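Local coordinates for protein uncharacterized CONSERVED DOMAIN PROTEIN (Vibrio cholerae, PDB 3LKV) that probably serves as the periplasmic substrate-binding protein of an ABC transporter, holding a phenylalanine between its two lobes, at residues 14-19 with 78-83; 122-127 with 155-160; 149-154 with 202-207; 196-201 with 224-229. One frame throughout, in Å; residues are numbered along the deposited sequence.

All four contacts reach the same bound phenylalanine, each bringing a different piece of chain to it. Contact 1 belongs to the lobe of the first sheet and contact 4 to that of the second, which puts their centres about 20 Å apart, on opposite sides of the chain's centre. Contact 3 bridges this gap: its centre is about 11 Å from that of contact 1 and about 12 Å from that of contact 4. It meets contact 1 through His-19 NE2 and Asn-203 OD1, 2.9 Å apart, and contact 4 through Asn-153 ND2 and Ile-201 O, 3.1 Å apart. Contact 2 shares helix 152-167 with contact 3 and packs Ser-124 and Leu-157 against Ile-201 of contact 4.

Contact 1 (14-19 with 78-83); sequences SQIVEH and TPTAQA. With PHE (phenylalanine), chain B.
Ile-16 and Pro-79 supply the apolar part of this contact, with Ile-16 CD1 3.9 Å from Pro-79 CB and the two side chains crossing at about a right angle. With CG1 opposite the backbone N (chi1 -176°), the longer branch of Ile-16 reaches the proline ring. Thr-80 packs beside it, its CG2 methyl 3.2 Å from Ser-14 OG. The hydroxyl of Thr-80 is turned back to Ile-76 O; although OG1 lies 3.2 Å from Ile-16 N, the angle there is too poor for a hydrogen bond.

Polar linkage across the segments runs through one water, which accepts from Ser-14 OG at 2.9 Å and donates to Thr-80 O at 3.1 Å. Ligand bonds come from the start of helix 78-87: Thr-78 N donates to OXT of the bound phenylalanine at 2.8 Å (168°), and Thr-78 OG1 to its O at 2.7 Å. This helix start probably also favours the carboxylate electrostatically.

In this periplasmic-binding-protein-like fold, the contact forms the first lobe's side of the ligand pocket, joining the C-terminal end of strand 9-15 to the first turn of helix 78-87, with helix 55-66 packed against Ser-14 and Thr-80 and helix 20-35 against Ile-16.

Contact 2 (122-127 with 155-160); sequences DLSPVE and VSLMEL. With PHE (phenylalanine), chain B.
Leu-157 sets its CD2 methyl against two residues of 122-127, 3.6 Å from Ser-124 CB and 3.8 Å from Val-126 CG2. The segment is a crossing between the lobes of this two-lobed, periplasmic-binding-protein-like fold: it leaves strand 117-121 of the first sheet and enters helix 126-136, which packs on the second. Val-126 is the branch point of the packing. While CG2 faces Leu-157, its CB lies 4.0 Å from Leu-160 CB, and CG1 comes within 3.9 Å of the backbone carbon Leu-160 C. Nearer the surface, Leu-123 and Leu-160 cross at about a right angle and touch through their CD1 methyls, 4.0 Å apart. The two leucines of the helix are about one turn apart and share nearly the same first torsion (chi1 -66° in Leu-157, -72° in Leu-160), which brings CD2 of Leu-157 and CD1 of Leu-160 to the incoming chain.

Further out, an inverse gamma turn centred on Pro-125, with a weak bond from Val-126 N to Ser-124 O, bends the crossing into its helix. Glu-127 ties that helix to the far end of helix 152-167 by a salt bridge to Lys-167 and a hydrogen bond to Ser-164. Upstream, the crossing delivers Asp-122 to the pocket, where OD2 accepts from Tyr-243 OH and, at 2.8 Å, from N of the bound phenylalanine.

Contact 3 (149-154 with 202-207); sequences PGEANA and DNTVAS. With PHE (phenylalanine), chain B.
Glu-151 brings its carboxylate to the N-terminus of helix 203-207 and grips it with both oxygens. Two backbone N-H groups are taken: OE1 accepts from Asn-203 N at 2.9 Å (157°) and OE2 from Thr-204 N at 3.0 Å, each on the syn lone pair. The extended Glu-151 chain beyond CG (chi2 -173°) spans the distance.

Side-chain donors complete the grip. Thr-204 OG1 meets OE2 at 2.6 Å, almost in line with the C-O bond. Asn-203 ND2 approaches OE1 from above the carboxylate plane at 3.0 Å, and Asn-153 ND2, from the same segment as the glutamate, reaches OE1 on its anti side. Five donors therefore fix the carboxylate's rotation.

A second acid crosses Glu-151 at about a right angle. Asp-202, the N-cap, accepts from Val-205 N, and its OD1 sits 3.2 Å from Glu-151 OE2 with the carboxylate planes 45° apart. Such like-charged neighbours are presumably tolerated because of the helix dipole and the many donors.

Asn-203 links this network to the ligand, its ND2 also donating to OXT of the bound phenylalanine at 2.9 Å. The contact joins the start of helix 152-167 to that of helix 203-207; Tyr-147 of strand 142-147 packs on Ala-154 and Asp-202, and Pro-79 of helix 78-87 reaches Asn-203 from the other lobe.

Contact 4 (196-201 with 224-229); sequences VIYALI and FGAATS. With PHE (phenylalanine), chain B.
Tyr-198 and Phe-224 lie side by side, pointing the same way, and their rings meet edge to edge, with Tyr-198 CD1 3.9 Å from Phe-224 CD2. A shared first torsion (chi1 178° in both) keeps the two rings in step on one face of the sheet. Before this pair, Val-196 CG2 leans on Phe-224 CB at 4.2 Å. Beyond it, the methyl of Ala-226 lies by the hydroxyl end of the tyrosine and touches Ile-201 CG1 at 3.7 Å. Ile-201 then runs on with CD1 to Ala-227 CB, 3.8 Å away, while the same methyl lies 3.7 Å from CZ of the bound phenylalanine, so the loop just after strand 196-199 lines the pocket.

Beneath the side chains, strands 196-199 and 223-225 are neighbours in the parallel part of the second sheet, joined as a beta-alpha-beta unit through helices 203-207 and 209-218. Tyr-198 pairs with Phe-224 and Ala-199 with Gly-225. Both backbone polar atoms of Phe-224 are used by strand 196-199: N donates to Ile-197 O at 2.7 Å (154°), and O accepts from Ala-199 N at 2.8 Å (168°). Further along, Ala-226 N adds a third bond, to Ala-199 O at 3.0 Å. On the helix-covered face, the phenolic OH of Tyr-198 leaves the contact for His-129 ND1 of helix 126-136, whose ring also meets that of Phe-224. At the pocket end, Leu-200 O accepts from Tyr-230 OH.

Contact 1 (14-19 with 78-83)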
loop_
_atom_site.group_PDB
_atom_site.type_symbol
_atom_site.label_atom_id
_atom_site.label_comp_id
_atom_site.label_asym_id
_atom_site.label_seq_id
_atom_site.Cartn_x
_atom_site.Cartn_y
_atom_site.Cartn_z
ATOM N N SER A 14 11.576 -5.085 -8.301
ATOM C CA SER A 14 11.077 -5.835 -9.412
ATOM C C SER A 14 10.854 -7.296 -9.028
ATOM O O SER A 14 11.744 -7.949 -8.487
ATOM C CB SER A 14 12.126 -5.786 -10.491
ATOM O OG SER A 14 11.711 -6.482 -11.667
ATOM N N GLN A 15 9.695 -7.831 -9.401
ATOM C CA GLN A 15 9.226 -9.144 -8.944
ATOM C C GLN A 15 8.693 -9.856 -10.158
ATOM O O GLN A 15 7.913 -9.264 -10.925
ATOM C CB GLN A 15 8.097 -8.907 -7.942
ATOM C CG GLN A 15 7.674 -10.072 -7.231
ATOM C CD GLN A 15 6.604 -9.756 -6.183
ATOM O OE1 GLN A 15 6.784 -8.877 -5.373
ATOM N NE2 GLN A 15 5.526 -10.507 -6.188
ATOM N N ILE A 16 9.082 -11.115 -10.370
ATOM C CA ILE A 16 8.717 -11.789 -11.608
ATOM C C ILE A 16 7.193 -11.922 -11.780
ATOM O O ILE A 16 6.652 -11.792 -12.900
ATOM C CB ILE A 16 9.484 -13.140 -11.747
ATOM C CG1 ILE A 16 9.208 -13.819 -13.079
ATOM C CG2 ILE A 16 9.201 -14.079 -10.556
ATOM C CD1 ILE A 16 9.567 -13.021 -14.349
ATOM N N VAL A 17 6.504 -12.219 -10.681
ATOM C CA VAL A 17 5.067 -12.444 -10.716
ATOM C C VAL A 17 4.562 -12.306 -9.298
ATOM O O VAL A 17 5.323 -12.462 -8.329
ATOM C CB VAL A 17 4.701 -13.835 -11.347
ATOM C CG1 VAL A 17 4.978 -14.979 -10.376
ATOM C CG2 VAL A 17 3.195 -13.880 -11.782
ATOM N N GLU A 18 3.281 -11.973 -9.150
ATOM C CA GLU A 18 2.623 -12.027 -7.808
ATOM C C GLU A 18 2.178 -13.443 -7.484
ATOM O O GLU A 18 1.264 -13.944 -8.075
ATOM C CB GLU A 18 1.443 -11.049 -7.765
ATOM C CG GLU A 18 2.020 -9.635 -7.923
ATOM C CD GLU A 18 1.016 -8.493 -7.961
ATOM O OE1 GLU A 18 -0.195 -8.726 -8.027
ATOM O OE2 GLU A 18 1.478 -7.317 -7.921
ATOM N N HIS A 19 2.928 -14.124 -6.619
ATOM C CA HIS A 19 2.432 -15.303 -5.924
ATOM C C HIS A 19 2.749 -15.145 -4.445
ATOM O O HIS A 19 3.599 -14.342 -4.088
ATOM C CB HIS A 19 2.943 -16.632 -6.547
ATOM C CG HIS A 19 4.429 -16.856 -6.514
ATOM N ND1 HIS A 19 5.086 -17.335 -5.405
ATOM C CD2 HIS A 19 5.363 -16.792 -7.493
ATOM C CE1 HIS A 19 6.369 -17.502 -5.685
ATOM N NE2 HIS A 19 6.564 -17.185 -6.947
ATOM N N THR A 78 14.444 -15.065 -9.307
ATOM C CA THR A 78 15.625 -15.179 -10.162
ATOM C C THR A 78 15.539 -14.433 -11.492
ATOM O O THR A 78 16.476 -13.732 -11.877
ATOM C CB THR A 78 15.999 -16.674 -10.373
ATOM O OG1 THR A 78 16.456 -17.194 -9.120
ATOM C CG2 THR A 78 17.114 -16.819 -11.406
ATOM N N PRO A 79 14.427 -14.595 -12.220
ATOM C CA PRO A 79 14.394 -14.005 -13.580
ATOM C C PRO A 79 14.424 -12.468 -13.536
ATOM O O PRO A 79 15.102 -11.849 -14.330
ATOM C CB PRO A 79 13.098 -14.550 -14.194
ATOM C CG PRO A 79 12.670 -15.650 -13.323
ATOM C CD PRO A 79 13.258 -15.418 -11.941
ATOM N N THR A 80 13.803 -11.859 -12.538
ATOM C CA THR A 80 13.804 -10.394 -12.448
ATOM C C THR A 80 15.164 -9.946 -11.945
ATOM O O THR A 80 15.684 -8.977 -12.449
ATOM C CB THR A 80 12.660 -9.901 -11.558
ATOM O OG1 THR A 80 12.271 -10.967 -10.680
ATOM C CG2 THR A 80 11.417 -9.559 -12.433
ATOM N N ALA A 81 15.789 -10.712 -11.041
ATOM C CA ALA A 81 17.155 -10.367 -10.620
ATOM C C ALA A 81 18.100 -10.411 -11.794
ATOM O O ALA A 81 18.907 -9.519 -11.953
ATOM C CB ALA A 81 17.659 -11.259 -9.486
ATOM N N GLN A 82 17.970 -11.425 -12.620
ATOM C CA GLN A 82 18.818 -11.580 -13.755
ATOM C C GLN A 82 18.685 -10.415 -14.698
ATOM O O GLN A 82 19.712 -9.928 -15.233
ATOM C CB GLN A 82 18.518 -12.878 -14.504
ATOM C CG GLN A 82 19.036 -14.146 -13.778
ATOM C CD GLN A 82 18.702 -15.402 -14.580
ATOM O OE1 GLN A 82 17.574 -15.576 -14.977
ATOM N NE2 GLN A 82 19.662 -16.289 -14.762
ATOM N N ALA A 83 17.456 -9.948 -14.921
ATOM C CA ALA A 83 17.284 -8.785 -15.810
ATOM C C ALA A 83 17.920 -7.529 -15.230
ATOM O O ALA A 83 18.419 -6.651 -15.967
ATOM C CB ALA A 83 15.791 -8.542 -16.084
HETATM N N PHE B . 13.435 -19.025 -5.193
HETATM C CA PHE B . 12.583 -18.697 -6.404
HETATM C C PHE B . 13.485 -18.034 -7.480
HETATM O O PHE B . 14.734 -18.210 -7.376
HETATM C CB PHE B . 11.362 -17.842 -6.035
HETATM C CG PHE B . 10.243 -18.641 -5.373
HETATM C CD1 PHE B . 9.455 -19.527 -6.131
HETATM C CD2 PHE B . 9.992 -18.535 -4.022
HETATM C CE1 PHE B . 8.478 -20.269 -5.549
HETATM C CE2 PHE B . 9.007 -19.267 -3.433
HETATM C CZ PHE B . 8.240 -20.147 -4.168
HETATM O OXT PHE B . 13.044 -17.377 -8.449
HETATM O O HOH W 1 13.683 -6.997 -13.694
#

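Contact 2 (122-127 with 155-160)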
loop_
_atom_site.group_PDB
_atom_site.type_symbol
_atom_site.label_atom_id
_atom_site.label_comp_id
_atom_site.label_asym_id
_atom_site.label_seq_id
_atom_site.Cartn_x
_atom_site.Cartn_y
_atom_site.Cartn_z
ATOM N N ASP A 122 17.194 -18.425 -1.092
ATOM C CA ASP A 122 16.212 -19.386 -0.463
ATOM C C ASP A 122 16.411 -20.812 -0.967
ATOM O O ASP A 122 15.449 -21.519 -1.274
ATOM C CB ASP A 122 14.743 -18.983 -0.656
ATOM C CG ASP A 122 14.300 -19.006 -2.123
ATOM O OD1 ASP A 122 15.175 -18.782 -2.965
ATOM O OD2 ASP A 122 13.090 -19.231 -2.442
ATOM N N LEU A 123 17.677 -21.217 -1.051
ATOM C CA LEU A 123 18.047 -22.518 -1.586
ATOM C C LEU A 123 17.309 -23.606 -0.818
ATOM O O LEU A 123 17.441 -23.639 0.357
ATOM C CB LEU A 123 19.546 -22.744 -1.472
ATOM C CG LEU A 123 19.978 -24.160 -1.908
ATOM C CD1 LEU A 123 19.596 -24.384 -3.367
ATOM C CD2 LEU A 123 21.484 -24.403 -1.698
ATOM N N SER A 124 16.478 -24.427 -1.484
ATOM C CA SER A 124 15.708 -25.474 -0.823
ATOM C C SER A 124 16.597 -26.613 -0.351
ATOM O O SER A 124 17.478 -27.010 -1.054
ATOM C CB SER A 124 14.750 -26.074 -1.823
ATOM O OG SER A 124 13.810 -25.123 -2.229
ATOM N N PRO A 125 16.344 -27.160 0.834
ATOM C CA PRO A 125 17.037 -28.398 1.218
ATOM C C PRO A 125 16.351 -29.615 0.561
ATOM O O PRO A 125 15.539 -30.336 1.182
ATOM C CB PRO A 125 16.854 -28.428 2.742
ATOM C CG PRO A 125 15.479 -27.770 2.938
ATOM C CD PRO A 125 15.259 -26.808 1.778
ATOM N N VAL A 126 16.672 -29.837 -0.699
ATOM C CA VAL A 126 15.991 -30.870 -1.484
ATOM C C VAL A 126 16.161 -32.284 -0.829
ATOM O O VAL A 126 15.197 -33.031 -0.702
ATOM C CB VAL A 126 16.498 -30.811 -2.947
ATOM C CG1 VAL A 126 15.973 -31.986 -3.820
ATOM C CG2 VAL A 126 16.164 -29.430 -3.534
ATOM N N GLU A 127 17.388 -32.626 -0.429
ATOM C CA GLU A 127 17.670 -33.911 0.233
ATOM C C GLU A 127 16.741 -34.128 1.428
ATOM O O GLU A 127 16.115 -35.180 1.608
ATOM C CB GLU A 127 19.140 -33.962 0.694
ATOM C CG GLU A 127 19.545 -35.190 1.605
ATOM C CD GLU A 127 19.464 -36.554 0.910
ATOM O OE1 GLU A 127 19.550 -37.586 1.638
ATOM O OE2 GLU A 127 19.309 -36.609 -0.347
ATOM N N VAL A 155 16.263 -25.214 -12.699
ATOM C CA VAL A 155 17.346 -26.031 -13.229
ATOM C C VAL A 155 18.283 -26.407 -12.102
ATOM O O VAL A 155 18.572 -27.600 -11.900
ATOM C CB VAL A 155 18.069 -25.343 -14.409
ATOM C CG1 VAL A 155 19.386 -26.144 -14.867
ATOM C CG2 VAL A 155 17.094 -25.195 -15.597
ATOM N N SER A 156 18.687 -25.441 -11.281
ATOM C CA SER A 156 19.550 -25.769 -10.134
ATOM C C SER A 156 18.856 -26.770 -9.202
ATOM O O SER A 156 19.475 -27.718 -8.736
ATOM C CB SER A 156 19.910 -24.505 -9.351
ATOM O OG SER A 156 20.556 -23.566 -10.180
ATOM N N LEU A 157 17.573 -26.567 -8.913
ATOM C CA LEU A 157 16.878 -27.492 -8.058
ATOM C C LEU A 157 16.764 -28.909 -8.657
ATOM O O LEU A 157 16.918 -29.889 -7.925
ATOM C CB LEU A 157 15.498 -26.976 -7.646
ATOM C CG LEU A 157 15.472 -25.720 -6.748
ATOM C CD1 LEU A 157 14.088 -25.057 -6.852
ATOM C CD2 LEU A 157 15.826 -26.025 -5.294
HETATM N N MSE A 158 16.509 -29.024 -9.955
HETATM C CA MSE A 158 16.457 -30.339 -10.612
HETATM C C MSE A 158 17.811 -31.079 -10.482
HETATM O O MSE A 158 17.827 -32.299 -10.345
HETATM C CB MSE A 158 16.037 -30.234 -12.089
HETATM C CG MSE A 158 14.598 -29.774 -12.261
HETATM SE SE MSE A 158 13.367 -31.103 -11.429
HETATM C CE MSE A 158 14.016 -32.641 -12.502
ATOM N N GLU A 159 18.942 -30.367 -10.507
ATOM C CA GLU A 159 20.207 -31.065 -10.351
ATOM C C GLU A 159 20.272 -31.638 -8.943
ATOM O O GLU A 159 20.766 -32.727 -8.751
ATOM C CB GLU A 159 21.389 -30.146 -10.562
ATOM C CG GLU A 159 21.790 -29.982 -12.023
ATOM C CD GLU A 159 22.890 -28.927 -12.219
ATOM O OE1 GLU A 159 23.712 -28.755 -11.293
ATOM O OE2 GLU A 159 22.918 -28.270 -13.291
ATOM N N LEU A 160 19.773 -30.911 -7.953
ATOM C CA LEU A 160 19.789 -31.429 -6.590
ATOM C C LEU A 160 18.783 -32.569 -6.425
ATOM O O LEU A 160 19.037 -33.540 -5.703
ATOM C CB LEU A 160 19.490 -30.346 -5.565
ATOM C CG LEU A 160 20.609 -29.311 -5.359
ATOM C CD1 LEU A 160 20.029 -28.128 -4.555
ATOM C CD2 LEU A 160 21.873 -29.891 -4.641
HETATM N N PHE B . 13.435 -19.025 -5.193
HETATM C CA PHE B . 12.583 -18.697 -6.404
HETATM C C PHE B . 13.485 -18.034 -7.480
HETATM O O PHE B . 14.734 -18.210 -7.376
HETATM C CB PHE B . 11.362 -17.842 -6.035
HETATM C CG PHE B . 10.243 -18.641 -5.373
HETATM C CD1 PHE B . 9.455 -19.527 -6.131
HETATM C CD2 PHE B . 9.992 -18.535 -4.022
HETATM C CE1 PHE B . 8.478 -20.269 -5.549
HETATM C CE2 PHE B . 9.007 -19.267 -3.433
HETATM C CZ PHE B . 8.240 -20.147 -4.168
HETATM O OXT PHE B . 13.044 -17.377 -8.449
#

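Contact 3 (149-154 with 202-207)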
loop_
_atom_site.group_PDB
_atom_site.type_symbol
_atom_site.label_atom_id
_atom_site.label_comp_id
_atom_site.label_asym_id
_atom_site.label_seq_id
_atom_site.Cartn_x
_atom_site.Cartn_y
_atom_site.Cartn_z
ATOM N N PRO A 149 12.166 -25.013 -17.544
ATOM C CA PRO A 149 13.577 -25.039 -17.823
ATOM C C PRO A 149 14.113 -23.660 -18.166
ATOM O O PRO A 149 15.303 -23.498 -18.118
ATOM C CB PRO A 149 13.702 -26.005 -19.003
ATOM C CG PRO A 149 12.427 -25.924 -19.694
ATOM C CD PRO A 149 11.388 -25.674 -18.601
ATOM N N GLY A 150 13.253 -22.677 -18.411
ATOM C CA GLY A 150 13.658 -21.259 -18.548
ATOM C C GLY A 150 13.993 -20.578 -17.228
ATOM O O GLY A 150 14.501 -19.482 -17.236
ATOM N N GLU A 151 13.738 -21.227 -16.085
ATOM C CA GLU A 151 14.073 -20.644 -14.800
ATOM C C GLU A 151 15.318 -21.281 -14.186
ATOM O O GLU A 151 15.288 -22.435 -13.745
ATOM C CB GLU A 151 12.913 -20.824 -13.832
ATOM C CG GLU A 151 11.681 -19.962 -14.090
ATOM C CD GLU A 151 10.627 -20.084 -12.943
ATOM O OE1 GLU A 151 10.955 -20.076 -11.715
ATOM O OE2 GLU A 151 9.444 -20.143 -13.305
ATOM N N ALA A 152 16.385 -20.503 -14.055
ATOM C CA ALA A 152 17.649 -21.066 -13.576
ATOM C C ALA A 152 17.462 -21.653 -12.180
ATOM O O ALA A 152 18.141 -22.611 -11.795
ATOM C CB ALA A 152 18.826 -20.012 -13.607
ATOM N N ASN A 153 16.570 -21.072 -11.395
ATOM C CA ASN A 153 16.282 -21.675 -10.098
ATOM C C ASN A 153 15.772 -23.103 -10.208
ATOM O O ASN A 153 16.211 -23.968 -9.431
ATOM C CB ASN A 153 15.278 -20.875 -9.253
ATOM C CG ASN A 153 14.151 -20.401 -10.031
ATOM O OD1 ASN A 153 14.340 -19.636 -11.001
ATOM N ND2 ASN A 153 12.939 -20.827 -9.655
ATOM N N ALA A 154 14.883 -23.350 -11.185
ATOM C CA ALA A 154 14.311 -24.694 -11.342
ATOM C C ALA A 154 15.407 -25.665 -11.789
ATOM O O ALA A 154 15.471 -26.794 -11.308
ATOM C CB ALA A 154 13.134 -24.702 -12.339
ATOM N N ASP A 202 9.666 -22.981 -7.868
ATOM C CA ASP A 202 9.652 -22.532 -9.245
ATOM C C ASP A 202 8.473 -21.575 -9.348
ATOM O O ASP A 202 7.388 -21.915 -8.915
ATOM C CB ASP A 202 9.445 -23.773 -10.117
ATOM C CG ASP A 202 9.144 -23.488 -11.577
ATOM O OD1 ASP A 202 8.201 -22.696 -11.885
ATOM O OD2 ASP A 202 9.845 -24.139 -12.443
ATOM N N ASN A 203 8.688 -20.411 -9.957
ATOM C CA ASN A 203 7.654 -19.377 -10.085
ATOM C C ASN A 203 6.470 -19.734 -10.979
ATOM O O ASN A 203 5.347 -19.334 -10.727
ATOM C CB ASN A 203 8.318 -18.077 -10.593
ATOM C CG ASN A 203 9.358 -17.555 -9.610
ATOM O OD1 ASN A 203 8.993 -17.102 -8.499
ATOM N ND2 ASN A 203 10.648 -17.654 -9.973
ATOM N N THR A 204 6.733 -20.509 -12.021
ATOM C CA THR A 204 5.704 -20.993 -12.920
ATOM C C THR A 204 4.811 -21.979 -12.203
ATOM O O THR A 204 3.592 -21.884 -12.289
ATOM C CB THR A 204 6.303 -21.707 -14.136
ATOM O OG1 THR A 204 7.354 -20.897 -14.718
ATOM C CG2 THR A 204 5.202 -21.979 -15.184
ATOM N N VAL A 205 5.398 -22.923 -11.492
ATOM C CA VAL A 205 4.607 -23.817 -10.621
ATOM C C VAL A 205 3.837 -23.040 -9.561
ATOM O O VAL A 205 2.629 -23.206 -9.435
ATOM C CB VAL A 205 5.476 -24.916 -9.941
ATOM C CG1 VAL A 205 4.646 -25.745 -8.899
ATOM C CG2 VAL A 205 6.049 -25.874 -11.006
ATOM N N ALA A 206 4.529 -22.156 -8.828
ATOM C CA ALA A 206 3.889 -21.376 -7.770
ATOM C C ALA A 206 2.673 -20.624 -8.318
ATOM O O ALA A 206 1.656 -20.569 -7.682
ATOM C CB ALA A 206 4.889 -20.398 -7.072
ATOM N N SER A 207 2.742 -20.082 -9.506
ATOM C CA SER A 207 1.648 -19.268 -9.997
ATOM C C SER A 207 0.489 -20.115 -10.547
ATOM O O SER A 207 -0.561 -19.596 -10.859
ATOM C CB SER A 207 2.186 -18.303 -11.061
ATOM O OG SER A 207 2.380 -19.030 -12.278
HETATM N N PHE B . 13.435 -19.025 -5.193
HETATM C CA PHE B . 12.583 -18.697 -6.404
HETATM C C PHE B . 13.485 -18.034 -7.480
HETATM O O PHE B . 14.734 -18.210 -7.376
HETATM C CB PHE B . 11.362 -17.842 -6.035
HETATM C CG PHE B . 10.243 -18.641 -5.373
HETATM C CD1 PHE B . 9.455 -19.527 -6.131
HETATM C CD2 PHE B . 9.992 -18.535 -4.022
HETATM C CE1 PHE B . 8.478 -20.269 -5.549
HETATM C CE2 PHE B . 9.007 -19.267 -3.433
HETATM C CZ PHE B . 8.240 -20.147 -4.168
HETATM O OXT PHE B . 13.044 -17.377 -8.449
#

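Contact 4 (196-201 with 224-229)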
loop_
_atom_site.group_PDB
_atom_site.type_symbol
_atom_site.label_atom_id
_atom_site.label_comp_id
_atom_site.label_asym_id
_atom_site.label_seq_id
_atom_site.Cartn_x
_atom_site.Cartn_y
_atom_site.Cartn_z
ATOM N N VAL A 196 3.947 -39.351 -5.755
ATOM C CA VAL A 196 3.776 -38.030 -5.140
ATOM C C VAL A 196 4.346 -37.012 -6.094
ATOM O O VAL A 196 5.268 -37.328 -6.829
ATOM C CB VAL A 196 4.479 -37.950 -3.770
ATOM C CG1 VAL A 196 5.983 -38.318 -3.879
ATOM C CG2 VAL A 196 4.269 -36.591 -3.114
ATOM N N ILE A 197 3.781 -35.815 -6.126
ATOM C CA ILE A 197 4.328 -34.741 -6.917
ATOM C C ILE A 197 5.096 -33.807 -5.957
ATOM O O ILE A 197 4.567 -33.402 -4.886
ATOM C CB ILE A 197 3.244 -33.924 -7.576
ATOM C CG1 ILE A 197 2.264 -34.806 -8.397
ATOM C CG2 ILE A 197 3.868 -32.840 -8.395
ATOM C CD1 ILE A 197 2.863 -35.423 -9.577
ATOM N N TYR A 198 6.325 -33.500 -6.331
ATOM C CA TYR A 198 7.132 -32.552 -5.620
ATOM C C TYR A 198 6.921 -31.205 -6.267
ATOM O O TYR A 198 7.339 -30.966 -7.385
ATOM C CB TYR A 198 8.609 -32.947 -5.703
ATOM C CG TYR A 198 9.589 -31.980 -5.024
ATOM C CD1 TYR A 198 9.403 -31.581 -3.725
ATOM C CD2 TYR A 198 10.716 -31.516 -5.684
ATOM C CE1 TYR A 198 10.293 -30.756 -3.089
ATOM C CE2 TYR A 198 11.645 -30.668 -5.040
ATOM C CZ TYR A 198 11.424 -30.290 -3.743
ATOM O OH TYR A 198 12.283 -29.434 -3.099
ATOM N N ALA A 199 6.248 -30.315 -5.553
ATOM C CA ALA A 199 5.989 -28.985 -6.072
ATOM C C ALA A 199 7.205 -28.134 -5.644
ATOM O O ALA A 199 7.345 -27.779 -4.483
ATOM C CB ALA A 199 4.657 -28.419 -5.495
ATOM N N LEU A 200 8.104 -27.855 -6.564
ATOM C CA LEU A 200 9.316 -27.175 -6.176
ATOM C C LEU A 200 9.218 -25.641 -6.195
ATOM O O LEU A 200 8.188 -25.042 -6.550
ATOM C CB LEU A 200 10.523 -27.695 -6.970
ATOM C CG LEU A 200 10.521 -27.763 -8.456
ATOM C CD1 LEU A 200 10.120 -26.478 -8.896
ATOM C CD2 LEU A 200 11.898 -28.107 -8.987
ATOM N N ILE A 201 10.315 -25.042 -5.743
ATOM C CA ILE A 201 10.523 -23.594 -5.741
ATOM C C ILE A 201 10.778 -23.121 -7.168
ATOM O O ILE A 201 11.934 -22.877 -7.610
ATOM C CB ILE A 201 11.646 -23.224 -4.758
ATOM C CG1 ILE A 201 11.260 -23.698 -3.362
ATOM C CG2 ILE A 201 11.987 -21.666 -4.746
ATOM C CD1 ILE A 201 9.912 -23.128 -2.814
ATOM N N PHE A 224 3.725 -32.862 -2.351
ATOM C CA PHE A 224 4.564 -32.367 -1.274
ATOM C C PHE A 224 5.114 -31.017 -1.728
ATOM O O PHE A 224 5.635 -30.907 -2.839
ATOM C CB PHE A 224 5.744 -33.300 -0.992
ATOM C CG PHE A 224 6.640 -32.791 0.079
ATOM C CD1 PHE A 224 6.361 -33.037 1.397
ATOM C CD2 PHE A 224 7.691 -31.971 -0.231
ATOM C CE1 PHE A 224 7.144 -32.481 2.403
ATOM C CE2 PHE A 224 8.493 -31.407 0.759
ATOM C CZ PHE A 224 8.226 -31.661 2.078
ATOM N N GLY A 225 4.997 -30.011 -0.864
ATOM C CA GLY A 225 5.368 -28.657 -1.207
ATOM C C GLY A 225 6.709 -28.191 -0.657
ATOM O O GLY A 225 7.038 -28.408 0.507
ATOM N N ALA A 226 7.465 -27.482 -1.466
ATOM C CA ALA A 226 8.736 -26.890 -0.995
ATOM C C ALA A 226 8.468 -25.526 -0.344
ATOM O O ALA A 226 9.379 -24.872 0.190
ATOM C CB ALA A 226 9.720 -26.795 -2.182
ATOM N N ALA A 227 7.219 -25.093 -0.410
ATOM C CA ALA A 227 6.802 -23.796 0.127
ATOM C C ALA A 227 5.500 -23.983 0.883
ATOM O O ALA A 227 4.622 -24.704 0.433
ATOM C CB ALA A 227 6.595 -22.766 -1.011
ATOM N N THR A 228 5.362 -23.259 1.970
ATOM C CA THR A 228 4.148 -23.231 2.814
ATOM C C THR A 228 2.915 -22.775 2.059
ATOM O O THR A 228 1.818 -23.303 2.274
ATOM C CB THR A 228 4.374 -22.292 3.980
ATOM O OG1 THR A 228 5.547 -22.715 4.657
ATOM C CG2 THR A 228 3.201 -22.264 4.950
ATOM N N SER A 229 3.084 -21.807 1.167
ATOM C CA SER A 229 1.974 -21.358 0.340
ATOM C C SER A 229 1.378 -22.569 -0.413
ATOM O O SER A 229 0.196 -22.591 -0.719
ATOM C CB SER A 229 2.407 -20.244 -0.625
ATOM O OG SER A 229 3.566 -20.632 -1.398
HETATM N N PHE B . 13.435 -19.025 -5.193
HETATM C CA PHE B . 12.583 -18.697 -6.404
HETATM C C PHE B . 13.485 -18.034 -7.480
HETATM O O PHE B . 14.734 -18.210 -7.376
HETATM C CB PHE B . 11.362 -17.842 -6.035
HETATM C CG PHE B . 10.243 -18.641 -5.373
HETATM C CD1 PHE B . 9.455 -19.527 -6.131
HETATM C CD2 PHE B . 9.992 -18.535 -4.022
HETATM C CE1 PHE B . 8.478 -20.269 -5.549
HETATM C CE2 PHE B . 9.007 -19.267 -3.433
HETATM C CZ PHE B . 8.240 -20.147 -4.168
HETATM O OXT PHE B . 13.044 -17.377 -8.449
#